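Long-range contacts in Cel44C (Paenibacillus polymyxa, PDB 2YIH), which hydrolyses the beta-1,4-glucan backbone of xyloglucan and cellulose-like glucans, this chain being the family 44 glycoside hydrolase part of a longer protein: residues A[57-62]-A[83-88]; A[134-139]-A[155-160]. The protein carries 8 engineered substitutions. All blocks are in the same frame, centred on the assembly; numbering follows the deposited sequence.

Contact 1: A[57-62]-A[83-88]; sequences NNMSNA and AECEKP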
# COMPACT_ATOMS: atom_id res chain seq x y z
N ASN A 57 0.97 -4.56 -26.58
CA ASN A 57 0.30 -5.84 -26.81
C ASN A 57 -0.28 -6.48 -25.55
O ASN A 57 -0.83 -7.56 -25.62
CB ASN A 57 1.24 -6.82 -27.55
CG ASN A 57 2.50 -7.18 -26.75
OD1 ASN A 57 2.63 -6.85 -25.59
ND2 ASN A 57 3.42 -7.90 -27.39
N ASN A 58 -0.07 -5.83 -24.40
CA ASN A 58 -0.54 -6.32 -23.07
C ASN A 58 0.15 -7.56 -22.54
O ASN A 58 -0.28 -8.12 -21.53
CB ASN A 58 -2.06 -6.49 -23.01
CG ASN A 58 -2.79 -5.21 -23.30
OD1 ASN A 58 -2.74 -4.25 -22.51
ND2 ASN A 58 -3.47 -5.16 -24.46
N MET A 59 1.24 -7.99 -23.19
CA MET A 59 2.02 -9.13 -22.72
C MET A 59 2.88 -8.73 -21.53
O MET A 59 3.24 -7.55 -21.35
CB MET A 59 2.88 -9.72 -23.86
CG MET A 59 2.03 -10.25 -25.05
SD MET A 59 0.88 -11.56 -24.52
CE MET A 59 -0.67 -10.68 -24.43
N SER A 60 3.18 -9.70 -20.68
CA SER A 60 4.07 -9.42 -19.54
C SER A 60 4.79 -10.71 -19.19
O SER A 60 4.43 -11.79 -19.73
CB SER A 60 3.25 -8.90 -18.33
OG SER A 60 2.32 -9.89 -17.90
N ASN A 61 5.74 -10.63 -18.28
CA ASN A 61 6.53 -11.79 -17.87
C ASN A 61 6.50 -12.00 -16.35
O ASN A 61 6.69 -11.05 -15.55
CB ASN A 61 7.98 -11.65 -18.37
CG ASN A 61 8.77 -12.94 -18.28
OD1 ASN A 61 9.19 -13.35 -17.19
ND2 ASN A 61 8.95 -13.63 -19.44
N ALA A 62 6.20 -13.24 -15.97
CA ALA A 62 6.07 -13.64 -14.55
C ALA A 62 7.39 -13.60 -13.81
O ALA A 62 7.39 -13.60 -12.58
CB ALA A 62 5.50 -15.06 -14.47
N ALA A 83 -10.14 -10.69 -27.55
CA ALA A 83 -10.15 -9.54 -28.44
C ALA A 83 -9.70 -8.25 -27.73
O ALA A 83 -8.94 -7.47 -28.30
CB ALA A 83 -11.55 -9.36 -29.10
N GLU A 84 -10.15 -8.05 -26.50
CA GLU A 84 -9.75 -6.86 -25.75
C GLU A 84 -8.25 -6.84 -25.48
O GLU A 84 -7.62 -5.77 -25.52
CB GLU A 84 -10.51 -6.75 -24.45
CG GLU A 84 -11.89 -6.11 -24.64
CD GLU A 84 -12.86 -6.47 -23.54
OE1 GLU A 84 -12.51 -7.26 -22.63
OE2 GLU A 84 -14.00 -5.93 -23.60
N CYS A 85 -7.69 -8.03 -25.24
CA CYS A 85 -6.24 -8.20 -24.96
C CYS A 85 -5.37 -7.77 -26.16
O CYS A 85 -4.23 -7.34 -25.99
CB CYS A 85 -5.95 -9.66 -24.54
SG CYS A 85 -4.30 -9.94 -23.84
N GLU A 86 -5.95 -7.79 -27.36
CA GLU A 86 -5.22 -7.29 -28.52
C GLU A 86 -5.16 -5.77 -28.66
O GLU A 86 -4.38 -5.27 -29.49
CB GLU A 86 -5.78 -7.91 -29.83
CG GLU A 86 -5.46 -9.40 -29.95
CD GLU A 86 -6.34 -10.15 -30.96
OE1 GLU A 86 -7.26 -9.54 -31.55
OE2 GLU A 86 -6.09 -11.36 -31.15
N LYS A 87 -5.96 -5.02 -27.89
CA LYS A 87 -5.99 -3.56 -28.04
C LYS A 87 -4.94 -2.90 -27.18
O LYS A 87 -4.87 -3.18 -25.98
CB LYS A 87 -7.36 -2.99 -27.64
CG LYS A 87 -8.50 -3.49 -28.54
CD LYS A 87 -8.49 -2.78 -29.90
CE LYS A 87 -9.91 -2.71 -30.46
NZ LYS A 87 -10.74 -3.81 -29.91
N PRO A 88 -4.11 -2.02 -27.78
CA PRO A 88 -3.05 -1.36 -27.01
C PRO A 88 -3.59 -0.71 -25.75
O PRO A 88 -4.65 -0.05 -25.77
CB PRO A 88 -2.50 -0.30 -27.98
CG PRO A 88 -2.67 -0.97 -29.33
CD PRO A 88 -4.00 -1.71 -29.23
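The amide of Asn58 meets the segment 83-88 in its own plane and at its nitrogen end, not over a face: ND2 donates one bond to Cys85 O at 2.8 Å and another to Lys87 O at 2.9 Å. Cys85 O lies 14° out of the amide plane and Lys87 O only 5°, while seen from either acceptor the donor stands well above the carbonyl plane. With CG beside the backbone N (chi1 -58°), the side chain of this buried residue reaches straight at the turn that follows Cys85. The other end of the amide is engaged as well, OD1 accepting from Tyr53 OH and Val91 N, so its rotation is fixed from both sides. Here a single asparagine ties the loop before strand 60-61 to the turn around Cys85 and Lys87, within the long excursion between the second and third strands of the (beta/alpha)8 barrel. The preceding residue forms an Asx turn, Asn57 OD1 accepting from Met59 N at 3.0 Å. Beside the polar grip lies sulfur: Cys85 SG, in a disulfide with Cys75, touches Met59 CE at 3.8 Å and lies 4.2 Å from Asn58 CB. The bent Met59 chain brings its methyl end to that sulfur although its first bond does not aim there. Asn57 O and Cys85 O, both acceptors, approach to 3.4 Å without bonding.

Contact 2: A[134-139]-A[155-160]; sequences RWNQVV and NYVYVD. Engineered in segment 155-160: Tyr156 (natural residue Arg). With CA (calcium ion), chain C.
Gln137, Val138 and Val139 lie opposite Tyr156, Val157 and Tyr158 in a short parallel beta ladder, with strand 135-139 in the middle of a three-stranded mixed sheet and 156-158 at its border. The ladder lies outside the barrel proper, in the excursion between its third and fourth strands. Gln137 N donates to Asn155 O, Val157 N to Gln137 O and Val139 N to Val157 O; the last is nearly straight, at 169°. A fourth bond, Val159 N to Val139 O, carries the pairing into the first turn of helix 159-170, with Tyr158 at its N-cap position.

The tight side is that of Val138 and Val157. Val138 CG1 presses on Val159 CG2 at 3.5 Å, closer than usual van der Waals contact, while Val157 packs against Val116 and Trp55. The other face, with Gln137, Val139 and the two tyrosines, is looser and only partly buried. There Val139 divides its branches: CG2 meets CD1 of the engineered Tyr156 at 3.7 Å, whereas CB and CG1 lie alongside Tyr158, CB 3.6 Å from its CD1.

At the start of the ladder the Asn155 side chain, its CG opposite the backbone N (chi1 -160°), sits beside Asn136 and Gln137, its amide almost perpendicular to that of Asn136. A glycine in its place would keep the carbonyl that receives Gln137 N, but would probably open a gap beside Asn136 and the Gln137 chain. Tyr156 O turns away from the ladder and binds calcium at 2.4 Å, with Glu56, Asp151, Asp154 and two waters, 1 and 2, which approach the ion from roughly opposite sides.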
# COMPACT_ATOMS: atom_id res chain seq x y z
N ARG A 134 12.70 -12.36 -27.56
CA ARG A 134 11.61 -12.40 -26.59
C ARG A 134 11.31 -11.03 -25.95
O ARG A 134 10.34 -10.90 -25.21
CB ARG A 134 11.93 -13.39 -25.47
CG ARG A 134 12.34 -14.80 -25.98
CD ARG A 134 11.24 -15.44 -26.89
NE ARG A 134 9.92 -15.50 -26.22
CZ ARG A 134 9.61 -16.33 -25.23
NH1 ARG A 134 10.47 -17.25 -24.80
NH2 ARG A 134 8.40 -16.24 -24.69
N TRP A 135 12.10 -10.01 -26.29
CA TRP A 135 12.08 -8.74 -25.55
C TRP A 135 12.11 -7.55 -26.45
O TRP A 135 12.79 -7.56 -27.48
CB TRP A 135 13.26 -8.63 -24.56
CG TRP A 135 13.34 -9.78 -23.60
CD1 TRP A 135 14.19 -10.86 -23.66
CD2 TRP A 135 12.50 -9.99 -22.45
NE1 TRP A 135 13.96 -11.70 -22.59
CE2 TRP A 135 12.91 -11.20 -21.85
CE3 TRP A 135 11.46 -9.26 -21.86
CZ2 TRP A 135 12.33 -11.68 -20.66
CZ3 TRP A 135 10.85 -9.75 -20.72
CH2 TRP A 135 11.27 -10.96 -20.13
N ASN A 136 11.33 -6.53 -26.08
CA ASN A 136 11.44 -5.21 -26.72
C ASN A 136 12.09 -4.26 -25.74
O ASN A 136 11.92 -4.40 -24.53
CB ASN A 136 10.05 -4.68 -27.09
CG ASN A 136 9.40 -5.48 -28.20
OD1 ASN A 136 10.09 -6.00 -29.08
ND2 ASN A 136 8.06 -5.55 -28.21
N GLN A 137 12.84 -3.29 -26.27
CA GLN A 137 13.55 -2.32 -25.43
C GLN A 137 12.61 -1.20 -25.01
O GLN A 137 11.82 -0.69 -25.82
CB GLN A 137 14.72 -1.71 -26.21
CG GLN A 137 15.78 -2.66 -26.59
CD GLN A 137 16.95 -1.95 -27.29
OE1 GLN A 137 17.23 -0.76 -27.02
NE2 GLN A 137 17.62 -2.66 -28.18
N VAL A 138 12.72 -0.79 -23.76
CA VAL A 138 12.01 0.41 -23.25
C VAL A 138 12.79 1.69 -23.58
O VAL A 138 14.03 1.76 -23.38
CB VAL A 138 11.79 0.30 -21.72
CG1 VAL A 138 11.18 1.62 -21.14
CG2 VAL A 138 10.87 -0.89 -21.38
N VAL A 139 12.09 2.68 -24.14
CA VAL A 139 12.68 4.02 -24.35
C VAL A 139 11.74 4.99 -23.68
O VAL A 139 10.53 4.94 -23.90
CB VAL A 139 12.77 4.31 -25.89
CG1 VAL A 139 13.18 5.75 -26.18
CG2 VAL A 139 13.76 3.27 -26.56
N ASN A 155 11.15 -2.77 -32.39
CA ASN A 155 11.69 -3.43 -31.20
C ASN A 155 11.59 -2.57 -29.94
O ASN A 155 12.35 -2.80 -28.98
CB ASN A 155 13.17 -3.78 -31.44
CG ASN A 155 13.68 -4.86 -30.50
OD1 ASN A 155 12.99 -5.85 -30.20
ND2 ASN A 155 14.90 -4.66 -29.99
N TYR A 156 10.67 -1.60 -29.94
CA TYR A 156 10.67 -0.57 -28.90
C TYR A 156 9.31 -0.43 -28.28
O TYR A 156 8.30 -0.58 -28.98
CB TYR A 156 11.01 0.80 -29.50
CG TYR A 156 12.40 0.82 -30.08
CD1 TYR A 156 13.50 0.77 -29.24
CD2 TYR A 156 12.60 0.80 -31.47
CE1 TYR A 156 14.80 0.74 -29.78
CE2 TYR A 156 13.86 0.75 -32.01
CZ TYR A 156 14.95 0.73 -31.18
OH TYR A 156 16.22 0.70 -31.70
N VAL A 157 9.29 0.01 -27.03
CA VAL A 157 8.04 0.50 -26.44
C VAL A 157 8.41 1.84 -25.82
O VAL A 157 9.44 1.95 -25.20
CB VAL A 157 7.53 -0.50 -25.38
CG1 VAL A 157 6.43 0.07 -24.60
CG2 VAL A 157 7.08 -1.81 -26.09
N TYR A 158 7.61 2.88 -26.08
CA TYR A 158 7.98 4.22 -25.64
C TYR A 158 7.11 4.61 -24.47
O TYR A 158 5.90 4.64 -24.60
CB TYR A 158 7.72 5.20 -26.79
CG TYR A 158 8.65 4.97 -27.97
CD1 TYR A 158 10.00 5.30 -27.88
CD2 TYR A 158 8.18 4.36 -29.15
CE1 TYR A 158 10.87 5.10 -28.96
CE2 TYR A 158 9.05 4.12 -30.24
CZ TYR A 158 10.39 4.50 -30.12
OH TYR A 158 11.23 4.32 -31.20
N VAL A 159 7.70 4.96 -23.34
CA VAL A 159 6.87 5.14 -22.15
C VAL A 159 6.09 6.44 -22.25
O VAL A 159 4.90 6.47 -21.89
CB VAL A 159 7.69 5.09 -20.85
CG1 VAL A 159 6.75 5.22 -19.65
CG2 VAL A 159 8.46 3.78 -20.75
N ASP A 160 6.71 7.50 -22.76
CA ASP A 160 5.97 8.76 -22.83
C ASP A 160 4.81 8.72 -23.84
O ASP A 160 3.80 9.40 -23.66
CB ASP A 160 6.90 10.00 -23.00
CG ASP A 160 7.62 10.06 -24.34
OD1 ASP A 160 7.66 9.07 -25.10
OD2 ASP A 160 8.20 11.13 -24.60
CA CA C . 6.60 -0.76 -30.59
O HOH W 1 6.97 1.59 -31.19
O HOH W 2 7.00 -3.11 -30.78

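In the fold
Contact 1 closes before contact 2 opens along the chain, and their centres lie 14 Å apart on the same side of the protein. They belong to successive excursions of the family 44 barrel, 57-62 and 83-88 falling between barrel strands 42-45 and 105-110, and 134-139 and 155-160 between 105-110 and 181-184. The two meet directly where Asn61 ND2 packs on Trp135 CH2 at 3.6 Å. Calcium provides a second connection: Glu56, immediately before the segment 57-62, shares the ion with Tyr156. The metal and this packing thus join two excursions at the barrel's periphery, illustrating how elaborations between barrel strands can be tied to one another.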